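Local coordinates for protein-glutamine gamma-glutamyltransferase 2 (Pagrus major, PDB 1G0D) that probably catalyses the calcium-dependent cross-linking of proteins by joining peptide-bound glutamine to lysine or other primary amines, with release of ammonia, at residues G369-V373 with A374-E378; T281-C285 with L286-T290. All coordinates share one frame; numbering follows the deposited sequence.

Contact 1: G369-V373 with A374-E378; sequences GPCPV and AAIKE
The flat carbonyl group of Pro-372 receives Ala-375 N over one of its faces: the amide stands about 65° out of the carbonyl plane, at 3.0 Å from Pro-372 O. Ile-376 N adds only a weak bond to the same oxygen. Lys-377 N lies closer to the plane of the next carbonyl, that of Val-373, tilted only 23° from it. This bond, from Lys-377 N to Val-373 O, is 3.1 Å long and almost straight. Together these bonds begin the helix, with Pro-372 at the N-cap position; its backbone oxygen takes up an amide of the first turn. A proline suits this place: closed into the ring, its nitrogen has no hydrogen that would need an acceptor, and the ring stiffens the chain just where strand gives way to helix. Beside the carbonyl, Pro-372 CB lies 3.9 Å from Ala-375 CB, and that single small methyl also fits closely against Pro-372 O, at 3.4 Å.

Ile-376 reaches back along the chain. Its CG1 stands beside its own backbone N (chi1 -59°), passing 3.7 Å from Pro-372 O and carrying CD1 to within 3.8 Å of Cys-371 SG. The small, weakly polar thiol makes an apolar contact here and continues the hydrophobic surface of the helix onto the strand. The Lys-377 chain, bent at chi2 and chi4, leaves the turn and bonds through NZ to Leu-438 O, while its charge lies against Tyr-442 in a cation-pi contact.

Residues 369-372 lie on strand 368-372, at one border of a four-stranded antiparallel sheet and paired with strand 350-355; Val-373, the first residue of the helix, packs on Val-353. Helix 387-395 packs on Cys-371 through Ala-387 and on Ile-376 through Val-390, Phe-391 and Val-394.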
ATOM      1  N   GLY A 369     -13.430  -2.891   2.757  1.00 17.15           N
ATOM      2  CA  GLY A 369     -13.549  -3.243   1.360  1.00 12.93           C
ATOM      3  C   GLY A 369     -13.552  -4.717   1.027  1.00 12.57           C
ATOM      4  O   GLY A 369     -13.428  -5.539   1.911  1.00 14.46           O
ATOM      5  N   PRO A 370     -13.621  -5.080  -0.264  1.00 11.63           N
ATOM      6  CA  PRO A 370     -13.657  -4.180  -1.422  1.00 10.98           C
ATOM      7  C   PRO A 370     -14.872  -3.300  -1.583  1.00 13.29           C
ATOM      8  O   PRO A 370     -15.991  -3.786  -1.689  1.00 18.44           O
ATOM      9  CB  PRO A 370     -13.492  -5.127  -2.601  1.00  7.41           C
ATOM     10  CG  PRO A 370     -14.042  -6.344  -2.138  1.00  9.77           C
ATOM     11  CD  PRO A 370     -13.695  -6.475  -0.689  1.00 11.27           C
ATOM     12  N   CYS A 371     -14.628  -1.991  -1.634  1.00 15.53           N
ATOM     13  CA  CYS A 371     -15.680  -0.986  -1.791  1.00 14.34           C
ATOM     14  C   CYS A 371     -15.523  -0.162  -3.078  1.00 13.10           C
ATOM     15  O   CYS A 371     -14.501   0.462  -3.304  1.00 14.29           O
ATOM     16  CB  CYS A 371     -15.683  -0.017  -0.585  1.00  7.81           C
ATOM     17  SG  CYS A 371     -16.908   1.289  -0.786  1.00 17.46           S
ATOM     18  N   PRO A 372     -16.560  -0.125  -3.924  1.00 13.10           N
ATOM     19  CA  PRO A 372     -16.445   0.654  -5.148  1.00  9.48           C
ATOM     20  C   PRO A 372     -16.065   2.087  -4.891  1.00 10.16           C
ATOM     21  O   PRO A 372     -16.750   2.769  -4.155  1.00 16.83           O
ATOM     22  CB  PRO A 372     -17.844   0.572  -5.735  1.00  9.00           C
ATOM     23  CG  PRO A 372     -18.367  -0.751  -5.247  1.00  6.36           C
ATOM     24  CD  PRO A 372     -17.878  -0.781  -3.831  1.00 13.75           C
ATOM     25  N   VAL A 373     -14.983   2.560  -5.480  1.00  9.11           N
ATOM     26  CA  VAL A 373     -14.638   3.967  -5.326  1.00 12.71           C
ATOM     27  C   VAL A 373     -15.797   4.839  -5.899  1.00 17.60           C
ATOM     28  O   VAL A 373     -15.961   6.005  -5.536  1.00 22.02           O
ATOM     29  CB  VAL A 373     -13.377   4.308  -6.110  1.00 10.73           C
ATOM     30  CG1 VAL A 373     -13.098   5.779  -6.021  1.00 10.13           C
ATOM     31  CG2 VAL A 373     -12.235   3.505  -5.600  1.00  5.66           C
ATOM     32  N   ALA A 374     -16.600   4.264  -6.798  1.00 21.79           N
ATOM     33  CA  ALA A 374     -17.730   4.981  -7.411  1.00 21.69           C
ATOM     34  C   ALA A 374     -18.877   5.165  -6.446  1.00 22.68           C
ATOM     35  O   ALA A 374     -19.625   6.134  -6.571  1.00 25.03           O
ATOM     36  CB  ALA A 374     -18.233   4.242  -8.634  1.00 20.78           C
ATOM     37  N   ALA A 375     -19.026   4.221  -5.508  1.00 21.89           N
ATOM     38  CA  ALA A 375     -20.080   4.278  -4.498  1.00 17.03           C
ATOM     39  C   ALA A 375     -19.702   5.403  -3.569  1.00 19.68           C
ATOM     40  O   ALA A 375     -20.556   6.055  -2.994  1.00 25.71           O
ATOM     41  CB  ALA A 375     -20.166   2.984  -3.726  1.00 16.23           C
ATOM     42  N   ILE A 376     -18.412   5.639  -3.413  1.00 20.24           N
ATOM     43  CA  ILE A 376     -17.984   6.743  -2.559  1.00 20.71           C
ATOM     44  C   ILE A 376     -18.312   8.059  -3.278  1.00 21.71           C
ATOM     45  O   ILE A 376     -19.009   8.929  -2.737  1.00 22.48           O
ATOM     46  CB  ILE A 376     -16.451   6.679  -2.249  1.00 18.72           C
ATOM     47  CG1 ILE A 376     -16.102   5.346  -1.555  1.00 13.35           C
ATOM     48  CG2 ILE A 376     -16.045   7.858  -1.390  1.00 11.18           C
ATOM     49  CD1 ILE A 376     -16.900   5.091  -0.320  1.00 20.77           C
ATOM     50  N   LYS A 377     -17.836   8.193  -4.510  1.00 19.83           N
ATOM     51  CA  LYS A 377     -18.078   9.409  -5.284  1.00 15.16           C
ATOM     52  C   LYS A 377     -19.535   9.815  -5.317  1.00 16.01           C
ATOM     53  O   LYS A 377     -19.856  10.985  -5.133  1.00 18.97           O
ATOM     54  CB  LYS A 377     -17.605   9.218  -6.719  1.00 15.79           C
ATOM     55  CG  LYS A 377     -16.882  10.392  -7.331  1.00  8.83           C
ATOM     56  CD  LYS A 377     -17.818  11.519  -7.591  1.00 10.94           C
ATOM     57  CE  LYS A 377     -17.082  12.710  -8.203  1.00 12.13           C
ATOM     58  NZ  LYS A 377     -16.382  12.325  -9.458  1.00 17.14           N
ATOM     59  N   GLU A 378     -20.415   8.849  -5.544  1.00 13.50           N
ATOM     60  CA  GLU A 378     -21.840   9.141  -5.652  1.00 15.58           C
ATOM     61  C   GLU A 378     -22.632   9.057  -4.355  1.00 17.59           C
ATOM     62  O   GLU A 378     -23.831   9.353  -4.326  1.00 16.49           O
ATOM     63  CB  GLU A 378     -22.460   8.229  -6.713  1.00 15.19           C
ATOM     64  CG  GLU A 378     -22.046   8.542  -8.170  1.00 16.76           C
ATOM     65  CD  GLU A 378     -21.987  10.045  -8.499  1.00 22.37           C
ATOM     66  OE1 GLU A 378     -20.974  10.476  -9.088  1.00 25.30           O
ATOM     67  OE2 GLU A 378     -22.938  10.802  -8.188  1.00 26.99           O
TER

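Contact 2: T281-C285 with L286-T290; sequences TVLRC and LGIPT
Leu-283 and Ile-288 close the end of the helix across Gly-287, whose phi of 110° turns the chain so that Ile-288 N bonds to Leu-283 O and Gly-287 N to Arg-284 O, both at 2.9 Å. Glycine fits because a side chain at these backbone angles would strike the preceding carbonyl oxygen. The two apolar residues also meet through Leu-283 CD2 and Ile-288 CD1, 4.3 Å apart. Thr-290 brings OG1 to 3.4 Å from Leu-283 CB, and this hydroxyl donates to Ile-288 O.

Arg-284 stretches out from CG to NE (chi2 -169°) and grips one atom side-on: NE and NH2 each lie 2.8 Å from Thr-290 O, which sits in the guanidinium plane. NH1 holds Asn-157 O, so the buried group is fixed in rotation. A leucine in its place would probably deprive Thr-290 O of both these donors and leave the start of the strand less firmly tied to the helix.

This is a Schellman motif, with its characteristic apolar pair, linking helix 272-286, which begins at the active-site Cys-272, to strand 290-298 of the papain-like transglutaminase core.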
ATOM      1  N   THR A 281       1.801  -5.724  -3.163  1.00 12.55           N
ATOM      2  CA  THR A 281       2.741  -6.744  -3.663  1.00  9.27           C
ATOM      3  C   THR A 281       2.069  -8.073  -3.931  1.00 12.65           C
ATOM      4  O   THR A 281       2.340  -8.737  -4.922  1.00 15.11           O
ATOM      5  CB  THR A 281       3.863  -7.031  -2.653  1.00  8.20           C
ATOM      6  OG1 THR A 281       4.936  -6.104  -2.837  1.00  9.76           O
ATOM      7  CG2 THR A 281       4.423  -8.388  -2.864  1.00  4.04           C
ATOM      8  N   VAL A 282       1.194  -8.468  -3.023  1.00 13.20           N
ATOM      9  CA  VAL A 282       0.517  -9.738  -3.143  1.00 14.07           C
ATOM     10  C   VAL A 282      -0.598  -9.754  -4.191  1.00 14.80           C
ATOM     11  O   VAL A 282      -0.728 -10.707  -4.935  1.00 20.17           O
ATOM     12  CB  VAL A 282      -0.055 -10.185  -1.731  1.00 14.93           C
ATOM     13  CG1 VAL A 282      -0.888 -11.476  -1.879  1.00 15.58           C
ATOM     14  CG2 VAL A 282       1.119 -10.406  -0.732  1.00 10.00           C
ATOM     15  N   LEU A 283      -1.411  -8.716  -4.251  1.00 13.52           N
ATOM     16  CA  LEU A 283      -2.492  -8.704  -5.221  1.00 10.14           C
ATOM     17  C   LEU A 283      -1.868  -8.544  -6.640  1.00 12.69           C
ATOM     18  O   LEU A 283      -2.225  -9.255  -7.590  1.00 13.75           O
ATOM     19  CB  LEU A 283      -3.485  -7.592  -4.839  1.00  6.86           C
ATOM     20  CG  LEU A 283      -4.159  -7.832  -3.468  1.00  7.42           C
ATOM     21  CD1 LEU A 283      -4.726  -6.542  -2.955  1.00  2.00           C
ATOM     22  CD2 LEU A 283      -5.261  -8.878  -3.566  1.00  2.00           C
ATOM     23  N   ARG A 284      -0.900  -7.645  -6.782  1.00 13.18           N
ATOM     24  CA  ARG A 284      -0.233  -7.512  -8.072  1.00 10.86           C
ATOM     25  C   ARG A 284       0.299  -8.907  -8.440  1.00 12.88           C
ATOM     26  O   ARG A 284       0.028  -9.403  -9.509  1.00 18.05           O
ATOM     27  CB  ARG A 284       0.893  -6.492  -7.981  1.00  2.00           C
ATOM     28  CG  ARG A 284       0.416  -5.133  -8.369  1.00  2.00           C
ATOM     29  CD  ARG A 284       1.535  -4.140  -8.564  1.00  2.00           C
ATOM     30  NE  ARG A 284       0.988  -2.775  -8.527  1.00  3.51           N
ATOM     31  CZ  ARG A 284       1.699  -1.682  -8.775  1.00  4.49           C
ATOM     32  NH1 ARG A 284       2.985  -1.797  -9.074  1.00  3.64           N
ATOM     33  NH2 ARG A 284       1.141  -0.473  -8.745  1.00  2.00           N
ATOM     34  N   CYS A 285       1.009  -9.572  -7.533  1.00 17.93           N
ATOM     35  CA  CYS A 285       1.518 -10.925  -7.809  1.00 15.23           C
ATOM     36  C   CYS A 285       0.433 -11.909  -8.246  1.00 15.22           C
ATOM     37  O   CYS A 285       0.633 -12.647  -9.183  1.00 21.03           O
ATOM     38  CB  CYS A 285       2.222 -11.513  -6.586  1.00 12.20           C
ATOM     39  SG  CYS A 285       3.239 -12.983  -6.943  1.00 14.26           S
ATOM     40  N   LEU A 286      -0.713 -11.941  -7.579  1.00 14.38           N
ATOM     41  CA  LEU A 286      -1.753 -12.883  -7.967  1.00  9.12           C
ATOM     42  C   LEU A 286      -2.419 -12.457  -9.259  1.00  9.46           C
ATOM     43  O   LEU A 286      -3.170 -13.225  -9.858  1.00 10.82           O
ATOM     44  CB  LEU A 286      -2.799 -13.031  -6.856  1.00  4.23           C
ATOM     45  CG  LEU A 286      -2.231 -13.616  -5.560  1.00 10.08           C
ATOM     46  CD1 LEU A 286      -3.353 -13.969  -4.589  1.00  7.84           C
ATOM     47  CD2 LEU A 286      -1.427 -14.856  -5.847  1.00  7.26           C
ATOM     48  N   GLY A 287      -2.181 -11.224  -9.686  1.00  9.94           N
ATOM     49  CA  GLY A 287      -2.776 -10.795 -10.939  1.00  8.79           C
ATOM     50  C   GLY A 287      -3.889  -9.771 -10.880  1.00 12.57           C
ATOM     51  O   GLY A 287      -4.496  -9.438 -11.910  1.00 16.31           O
ATOM     52  N   ILE A 288      -4.185  -9.241  -9.708  1.00 10.38           N
ATOM     53  CA  ILE A 288      -5.258  -8.259  -9.652  1.00  8.70           C
ATOM     54  C   ILE A 288      -4.639  -6.879  -9.734  1.00  9.18           C
ATOM     55  O   ILE A 288      -3.801  -6.540  -8.916  1.00 13.19           O
ATOM     56  CB  ILE A 288      -6.082  -8.401  -8.337  1.00  5.70           C
ATOM     57  CG1 ILE A 288      -6.631  -9.834  -8.215  1.00  4.81           C
ATOM     58  CG2 ILE A 288      -7.230  -7.433  -8.329  1.00  2.00           C
ATOM     59  CD1 ILE A 288      -7.521 -10.083  -6.982  1.00  4.99           C
ATOM     60  N   PRO A 289      -5.014  -6.078 -10.741  1.00  9.52           N
ATOM     61  CA  PRO A 289      -4.468  -4.723 -10.894  1.00 11.27           C
ATOM     62  C   PRO A 289      -4.619  -3.903  -9.588  1.00 15.02           C
ATOM     63  O   PRO A 289      -5.737  -3.738  -9.069  1.00 17.94           O
ATOM     64  CB  PRO A 289      -5.275  -4.148 -12.050  1.00  7.82           C
ATOM     65  CG  PRO A 289      -5.754  -5.299 -12.768  1.00  8.01           C
ATOM     66  CD  PRO A 289      -5.962  -6.400 -11.809  1.00  9.58           C
ATOM     67  N   THR A 290      -3.509  -3.375  -9.062  1.00 14.00           N
ATOM     68  CA  THR A 290      -3.536  -2.647  -7.772  1.00 10.24           C
ATOM     69  C   THR A 290      -2.596  -1.423  -7.659  1.00  8.72           C
ATOM     70  O   THR A 290      -1.488  -1.400  -8.211  1.00 12.98           O
ATOM     71  CB  THR A 290      -3.201  -3.689  -6.626  1.00 10.12           C
ATOM     72  OG1 THR A 290      -4.141  -4.769  -6.680  1.00  7.82           O
ATOM     73  CG2 THR A 290      -3.223  -3.070  -5.239  1.00 10.46           C
TER

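Contact 2 comes first along the chain and contact 1 follows; their centres are 19 Å apart, and their nearest atoms, about 9 Å apart, do not touch. They mark the two borders of one four-stranded antiparallel sheet: contact 2 leads into strand 290-298 at one border, and contact 1 leaves strand 368-372 at the other. The strands between them, 329-339 and 350-355, carry the active-site residues His-332 and Asp-355. Helix 212-223 packs against both regions. Contact 2 joins the helix that starts at Cys-272 to the sheet, whereas contact 1 lies near Asn-395, probably a calcium ligand, whose side chain is about 5 Å from that of Ile-376.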